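Local coordinates for protein regulator of polyketide synthase expression (Bifidobacterium adolescentis, PDB 3ONQ) that is of unknown function but probably regulates expression of polyketide synthase genes by binding DNA through a PucR-type C-terminal helix-turn-helix domain, at residues 24-27 / 28-32; 36-39 / 40-43; 136-139 / 140-144. One frame throughout, in Å; residues are numbered along the deposited sequence. Where two conformers were deposited one is given.

Contact 1 of 3, residues 24-27 / 28-32; sequences IERL and AFECL
Arg-26 and Glu-30, one helical turn apart, run side by side in the same direction, and a water joins their charged ends. With CG anti to the backbone N (chi1 177°), the arginine chain lies beside the glutamate from CB onward: Arg-26 CG is 3.6 Å from Glu-30 OE2 and CD 3.9 Å from the same oxygen, so its aliphatic part runs alongside the carboxylate. A bend at chi3 then swings the guanidinium to one side, its plane turned 54° from that of the carboxylate. Arg-26 NH1 stops 4.5 Å from Glu-30 OE2, beyond a salt bridge. The water closes this gap, accepting from Arg-26 NH1 and donating to Glu-30 OE2 at 2.7 Å, so solvent carries the link, and the opposite charges probably still attract through it. Glu-30 CG also packs 3.4 Å from Arg-26 O, the carbonyl that takes the Glu-30 N-H in the regular i to i+4 pattern. The same pattern pairs Phe-29 N with Glu-25 O and Cys-31 N with Leu-27 O. On another side of the helix Leu-27 CD1 reaches Cys-31 SG at 4.0 Å, an apolar contact. All of this lies on helix 21-33, whose sides meet different neighbours. Leu-27 and Cys-31 look onto helix 39-48, with Leu-27 also touching helix 11-15; Phe-29 packs on Leu-140 of helix 132-149 and on Val-87 of strand 86-91, while Glu-25 forms a salt bridge with Arg-75.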
loop_
_atom_site.group_PDB
_atom_site.type_symbol
_atom_site.label_atom_id
_atom_site.label_comp_id
_atom_site.label_asym_id
_atom_site.label_seq_id
_atom_site.Cartn_x
_atom_site.Cartn_y
_atom_site.Cartn_z
ATOM N N ILE B 24 -25.457 5.919 2.981
ATOM C CA ILE B 24 -24.095 6.345 2.731
ATOM C C ILE B 24 -23.223 6.018 3.956
ATOM O O ILE B 24 -22.086 5.565 3.817
ATOM C CB ILE B 24 -24.031 7.838 2.393
ATOM C CG1 ILE B 24 -24.882 8.120 1.151
ATOM C CG2 ILE B 24 -22.583 8.286 2.164
ATOM C CD1 ILE B 24 -24.918 9.565 0.744
ATOM N N GLU B 25 -23.769 6.236 5.147
ATOM C CA GLU B 25 -23.046 5.936 6.381
ATOM C C GLU B 25 -22.787 4.430 6.520
ATOM O O GLU B 25 -21.664 4.006 6.800
ATOM C CB GLU B 25 -23.813 6.444 7.603
ATOM C CG GLU B 25 -23.081 6.187 8.922
ATOM C CD GLU B 25 -23.949 6.444 10.140
ATOM O OE1 GLU B 25 -25.134 6.058 10.116
ATOM O OE2 GLU B 25 -23.448 7.030 11.123
ATOM N N ARG B 26 -23.830 3.627 6.325
ATOM C CA ARG B 26 -23.695 2.189 6.495
ATOM C C ARG B 26 -22.685 1.648 5.501
ATOM O O ARG B 26 -21.894 0.754 5.829
ATOM C CB ARG B 26 -25.035 1.469 6.344
ATOM C CG ARG B 26 -24.915 -0.046 6.446
ATOM C CD ARG B 26 -26.275 -0.736 6.388
ATOM N NE ARG B 26 -27.279 0.039 5.653
ATOM C CZ ARG B 26 -27.459 0.009 4.332
ATOM N NH1 ARG B 26 -26.692 -0.755 3.558
ATOM N NH2 ARG B 26 -28.408 0.760 3.780
ATOM N N LEU B 27 -22.714 2.199 4.287
ATOM C CA LEU B 27 -21.782 1.791 3.239
ATOM C C LEU B 27 -20.346 2.154 3.605
ATOM O O LEU B 27 -19.433 1.348 3.433
ATOM C CB LEU B 27 -22.157 2.408 1.889
ATOM C CG LEU B 27 -21.208 2.119 0.725
ATOM C CD1 LEU B 27 -21.170 0.625 0.401
ATOM C CD2 LEU B 27 -21.609 2.929 -0.522
ATOM N N ALA B 28 -20.137 3.371 4.098
ATOM C CA ALA B 28 -18.794 3.765 4.501
ATOM C C ALA B 28 -18.333 2.894 5.676
ATOM O O ALA B 28 -17.192 2.438 5.713
ATOM C CB ALA B 28 -18.758 5.223 4.880
ATOM N N PHE B 29 -19.236 2.664 6.626
ATOM C CA PHE B 29 -18.954 1.785 7.754
ATOM C C PHE B 29 -18.472 0.426 7.270
ATOM O O PHE B 29 -17.394 -0.026 7.653
ATOM C CB PHE B 29 -20.195 1.632 8.639
ATOM C CG PHE B 29 -19.994 0.733 9.838
ATOM C CD1 PHE B 29 -19.352 1.196 10.977
ATOM C CD2 PHE B 29 -20.477 -0.563 9.833
ATOM C CE1 PHE B 29 -19.188 0.383 12.086
ATOM C CE2 PHE B 29 -20.311 -1.392 10.935
ATOM C CZ PHE B 29 -19.670 -0.915 12.068
ATOM N N GLU B 30 -19.250 -0.224 6.408
ATOM C CA GLU B 30 -18.864 -1.557 5.958
ATOM C C GLU B 30 -17.562 -1.550 5.176
ATOM O O GLU B 30 -16.771 -2.484 5.300
ATOM C CB GLU B 30 -19.974 -2.223 5.134
ATOM C CG GLU B 30 -21.212 -2.559 5.940
ATOM C CD GLU B 30 -22.300 -3.190 5.079
ATOM O OE1 GLU B 30 -21.980 -3.641 3.954
ATOM O OE2 GLU B 30 -23.466 -3.224 5.526
ATOM N N CYS B 31 -17.340 -0.519 4.357
ATOM C CA CYS B 31 -16.092 -0.450 3.617
ATOM C C CYS B 31 -14.920 -0.381 4.597
ATOM O O CYS B 31 -13.953 -1.123 4.480
ATOM C CB CYS B 31 -16.067 0.748 2.667
ATOM S SG CYS B 31 -17.235 0.625 1.268
ATOM N N LEU B 32 -15.022 0.510 5.570
ATOM C CA LEU B 32 -13.945 0.704 6.522
ATOM C C LEU B 32 -13.704 -0.575 7.313
ATOM O O LEU B 32 -12.564 -0.988 7.507
ATOM C CB LEU B 32 -14.264 1.868 7.463
ATOM C CG LEU B 32 -14.370 3.248 6.806
ATOM C CD1 LEU B 32 -14.953 4.265 7.768
ATOM C CD2 LEU B 32 -13.006 3.701 6.276
HETATM O O HOH W 1 -25.475 -3.399 3.717
#

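Contact 2 of 3, residues 36-39 / 40-43; sequences MTDD and RVVS
Asp-38 lays its carboxylate against the side of the Arg-40 guanidinium, and the two planes are only 21° apart. The arginine grips it side-on with two nitrogens, one to each oxygen: NH2 to Asp-38 OD1 at 2.8 Å and NE to Asp-38 OD2 at 2.9 Å. Both oxygens lie close to the guanidinium plane, but the arginine sits out of the carboxylate plane: OD1 is met from above it and OD2 on its syn side, 34° out. OD2 also accepts on its anti side from the backbone N of Arg-40 at 2.8 Å. This last bond makes Asp-38 the N-cap of helix 39-48, and two N-H groups of one residue thus share a single oxygen. With chi1 at 67°, Asp-38 CG stands between its own backbone N and carbonyl carbon, which turns the carboxylate back over the first turn. The negative charge at the amino end of the helix would be expected to suit the helix dipole, and the bidentate grip probably restrains the carboxylate from rotating. Val-42 N donates to Asp-38 O at 3.1 Å, lying in the carbonyl plane. The same oxygen takes a weak bond from Val-41 N. Before the cap, Val-41 CG2 packs against the backbone of selenomethionine Met-36, 3.3 Å from Met-36 O. Arg-40 continues to Ala-9 O through NH1 and lies on Ile-11 and Leu-14 of helix 11-15. Val-41 packs on Cys-31 of helix 21-33 and on Val-133 of helix 132-149; Val-42 also touches Val-133, and Thr-37 touches helix 132-149 as well.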
loop_
_atom_site.group_PDB
_atom_site.type_symbol
_atom_site.label_atom_id
_atom_site.label_comp_id
_atom_site.label_asym_id
_atom_site.label_seq_id
_atom_site.Cartn_x
_atom_site.Cartn_y
_atom_site.Cartn_z
HETATM N N MSE B 36 -11.342 -1.497 3.262
HETATM C CA MSE B 36 -11.335 -0.790 1.983
HETATM C C MSE B 36 -11.022 0.688 2.236
HETATM O O MSE B 36 -11.783 1.382 2.910
HETATM C CB MSE B 36 -12.677 -0.973 1.264
HETATM C CG MSE B 36 -13.003 -2.434 0.904
HETATM SE SE MSE B 36 -14.911 -2.744 0.514
HETATM C CE MSE B 36 -15.092 -1.632 -1.079
ATOM N N THR B 37 -9.811 1.104 1.844
ATOM C CA THR B 37 -9.319 2.444 2.139
ATOM C C THR B 37 -8.997 3.300 0.910
ATOM O O THR B 37 -8.310 4.301 1.002
ATOM C CB THR B 37 -8.119 2.387 3.073
ATOM O OG1 THR B 37 -7.069 1.661 2.442
ATOM C CG2 THR B 37 -8.505 1.685 4.345
ATOM N N ASP B 38 -9.511 2.894 -0.235
ATOM C CA ASP B 38 -9.214 3.552 -1.495
ATOM C C ASP B 38 -9.998 4.841 -1.699
ATOM O O ASP B 38 -10.770 5.256 -0.851
ATOM C CB ASP B 38 -9.417 2.595 -2.664
ATOM C CG ASP B 38 -10.852 2.212 -2.853
ATOM O OD1 ASP B 38 -11.203 1.068 -2.540
ATOM O OD2 ASP B 38 -11.634 3.055 -3.315
ATOM N N ASP B 39 -9.774 5.475 -2.837
ATOM C CA ASP B 39 -10.339 6.785 -3.134
ATOM C C ASP B 39 -11.860 6.820 -3.093
ATOM O O ASP B 39 -12.437 7.835 -2.748
ATOM C CB ASP B 39 -9.810 7.304 -4.468
ATOM C CG ASP B 39 -8.425 7.896 -4.346
ATOM O OD1 ASP B 39 -8.076 8.390 -3.257
ATOM O OD2 ASP B 39 -7.681 7.869 -5.338
ATOM N N ARG B 40 -12.511 5.729 -3.460
ATOM C CA ARG B 40 -13.961 5.686 -3.400
ATOM C C ARG B 40 -14.451 5.886 -1.962
ATOM O O ARG B 40 -15.434 6.564 -1.722
ATOM C CB ARG B 40 -14.481 4.361 -3.947
ATOM C CG ARG B 40 -14.133 4.098 -5.389
ATOM C CD ARG B 40 -14.412 2.666 -5.774
ATOM N NE ARG B 40 -13.568 1.732 -5.045
ATOM C CZ ARG B 40 -13.810 0.435 -4.934
ATOM N NH1 ARG B 40 -14.870 -0.099 -5.509
ATOM N NH2 ARG B 40 -12.987 -0.331 -4.248
ATOM N N VAL B 41 -13.749 5.285 -1.012
ATOM C CA VAL B 41 -14.083 5.397 0.405
ATOM C C VAL B 41 -13.769 6.797 0.893
ATOM O O VAL B 41 -14.506 7.377 1.680
ATOM C CB VAL B 41 -13.318 4.341 1.237
ATOM C CG1 VAL B 41 -13.661 4.460 2.703
ATOM C CG2 VAL B 41 -13.628 2.956 0.725
ATOM N N VAL B 42 -12.667 7.358 0.407
ATOM C CA VAL B 42 -12.385 8.757 0.674
ATOM C C VAL B 42 -13.542 9.634 0.185
ATOM O O VAL B 42 -13.977 10.552 0.891
ATOM C CB VAL B 42 -11.083 9.207 -0.002
ATOM C CG1 VAL B 42 -10.861 10.703 0.224
ATOM C CG2 VAL B 42 -9.905 8.387 0.511
ATOM N N SER B 43 -14.051 9.344 -1.015
ATOM C CA SER B 43 -15.187 10.096 -1.550
ATOM C C SER B 43 -16.444 9.938 -0.684
ATOM O O SER B 43 -17.153 10.911 -0.416
ATOM C CB SER B 43 -15.489 9.705 -3.012
ATOM O OG SER B 43 -14.468 10.152 -3.896
#

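Contact 3 of 3, residues 136-139 / 140-144; sequences ASHA and LRETM
Helix 132-149, the crossover helix between strands 124-131 and 160-161, carries this contact, in which His-138 and Glu-142 cross one turn apart. Glu-142 OE1 comes to 3.5 Å from His-138 NE2, at an angle too poor for a hydrogen bond. A water at the ring edge joins them instead, bonded to His-138 NE2 and donating to Glu-142 OE1, each at 2.8 Å. Glu-142 CG lies between its backbone N and carbonyl carbon (chi1 65°), which folds the carboxylate back along the helix, with OE2 3.3 Å from Ala-139 CA. Within this beta-alpha-beta unit, OE1 also forms a salt bridge with Arg-130 on the strand entering the helix, while the ring of His-138 stacks with that of Tyr-176 on helix 175-190. With an alanine in place of Glu-142, Arg-130 would probably lose its charged mate and the water its acceptor, leaving a gap beside the histidine. On the side turned to the sheet, Ala-139 O takes both the N-H and the hydroxyl of Thr-143, from opposite faces of its carbonyl plane; Thr-143 OG1 lies 2.8 Å from Ala-139 O. Leu-140 packs its CG 3.6 Å from Ala-136 O and reaches Leu-96 of strand 94-100 and Leu-33 of helix 21-33.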
loop_
_atom_site.group_PDB
_atom_site.type_symbol
_atom_site.label_atom_id
_atom_site.label_comp_id
_atom_site.label_asym_id
_atom_site.label_seq_id
_atom_site.Cartn_x
_atom_site.Cartn_y
_atom_site.Cartn_z
ATOM N N ALA B 136 -9.195 5.594 10.112
ATOM C CA ALA B 136 -10.578 5.244 10.396
ATOM C C ALA B 136 -10.786 3.737 10.260
ATOM O O ALA B 136 -11.374 3.098 11.139
ATOM C CB ALA B 136 -11.517 6.008 9.456
ATOM N N SER B 137 -10.297 3.160 9.166
ATOM C CA SER B 137 -10.444 1.714 8.959
ATOM C C SER B 137 -9.693 0.945 10.053
ATOM O O SER B 137 -10.197 -0.033 10.600
ATOM C CB SER B 137 -9.912 1.309 7.587
ATOM O OG SER B 137 -10.036 -0.093 7.388
ATOM N N HIS B 138 -8.486 1.404 10.359
ATOM C CA HIS B 138 -7.691 0.843 11.445
ATOM C C HIS B 138 -8.429 0.902 12.794
ATOM O O HIS B 138 -8.497 -0.092 13.519
ATOM C CB HIS B 138 -6.349 1.589 11.547
ATOM C CG HIS B 138 -5.365 0.938 12.463
ATOM N ND1 HIS B 138 -4.043 1.320 12.540
ATOM C CD2 HIS B 138 -5.510 -0.082 13.352
ATOM C CE1 HIS B 138 -3.415 0.565 13.423
ATOM N NE2 HIS B 138 -4.285 -0.294 13.931
ATOM N N ALA B 139 -8.965 2.070 13.134
ATOM C CA ALA B 139 -9.676 2.256 14.400
ATOM C C ALA B 139 -10.873 1.318 14.513
ATOM O O ALA B 139 -11.087 0.673 15.540
ATOM C CB ALA B 139 -10.128 3.726 14.561
ATOM N N LEU B 140 -11.671 1.244 13.459
ATOM C CA LEU B 140 -12.827 0.359 13.484
ATOM C C LEU B 140 -12.439 -1.127 13.571
ATOM O O LEU B 140 -13.074 -1.901 14.280
ATOM C CB LEU B 140 -13.734 0.622 12.286
ATOM C CG LEU B 140 -14.524 1.932 12.410
ATOM C CD1 LEU B 140 -15.205 2.322 11.086
ATOM C CD2 LEU B 140 -15.559 1.787 13.504
ATOM N N ARG B 141 -11.404 -1.528 12.850
ATOM C CA ARG B 141 -11.011 -2.923 12.866
ATOM C C ARG B 141 -10.358 -3.337 14.197
ATOM O O ARG B 141 -10.687 -4.382 14.747
ATOM C CB ARG B 141 -10.138 -3.261 11.659
ATOM C CG ARG B 141 -10.951 -3.346 10.364
ATOM C CD ARG B 141 -10.094 -3.668 9.149
ATOM N NE ARG B 141 -9.399 -4.951 9.242
ATOM C CZ ARG B 141 -9.909 -6.112 8.836
ATOM N NH1 ARG B 141 -11.130 -6.158 8.319
ATOM N NH2 ARG B 141 -9.201 -7.230 8.945
ATOM N N GLU B 142 -9.460 -2.521 14.737
ATOM C CA GLU B 142 -8.867 -2.887 16.023
ATOM C C GLU B 142 -9.949 -2.948 17.091
ATOM O O GLU B 142 -9.863 -3.749 18.034
ATOM C CB GLU B 142 -7.727 -1.945 16.431
ATOM C CG GLU B 142 -8.140 -0.496 16.715
ATOM C CD GLU B 142 -6.936 0.449 16.699
ATOM O OE1 GLU B 142 -5.816 0.008 17.030
ATOM O OE2 GLU B 142 -7.100 1.629 16.336
ATOM N N THR B 143 -10.977 -2.116 16.935
ATOM C CA THR B 143 -12.103 -2.124 17.865
ATOM C C THR B 143 -12.906 -3.419 17.706
ATOM O O THR B 143 -13.184 -4.116 18.684
ATOM C CB THR B 143 -13.008 -0.897 17.683
ATOM O OG1 THR B 143 -12.275 0.288 18.022
ATOM C CG2 THR B 143 -14.233 -0.990 18.586
HETATM N N MSE B 144 -13.259 -3.748 16.470
HETATM C CA MSE B 144 -13.939 -5.011 16.188
HETATM C C MSE B 144 -13.178 -6.227 16.752
HETATM O O MSE B 144 -13.745 -7.042 17.471
HETATM C CB MSE B 144 -14.142 -5.202 14.690
HETATM C CG MSE B 144 -14.573 -6.651 14.303
HETATM SE SE MSE B 144 -14.684 -6.817 12.362
HETATM C CE MSE B 144 -12.766 -6.882 11.985
HETATM O O HOH W 2 -4.051 -1.954 16.143
#

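How the contacts relate
Contacts 1, 2 and 3 follow one another along the chain. Contact 1 lies on helix 21-33, contact 2 where the next loop enters helix 39-48, and contact 3 far later on helix 132-149. The centres of contact 1 and contact 2 are about 10 Å apart, those of contact 1 and contact 3 about 13 Å, and those of contact 2 and contact 3 about 15 Å. Leu-32 is shared ground, packing on Val-41 and on Leu-140, while its carbonyl probably accepts from Ser-137 OG; Thr-37 meets Ser-137 directly. Helices 21-33 and 39-48 are thereby joined to the crossover helix that lies on the mixed sheet. Contact 3 is near the chain's centre, contacts 1 and 2 farther out, where the second subunit approaches.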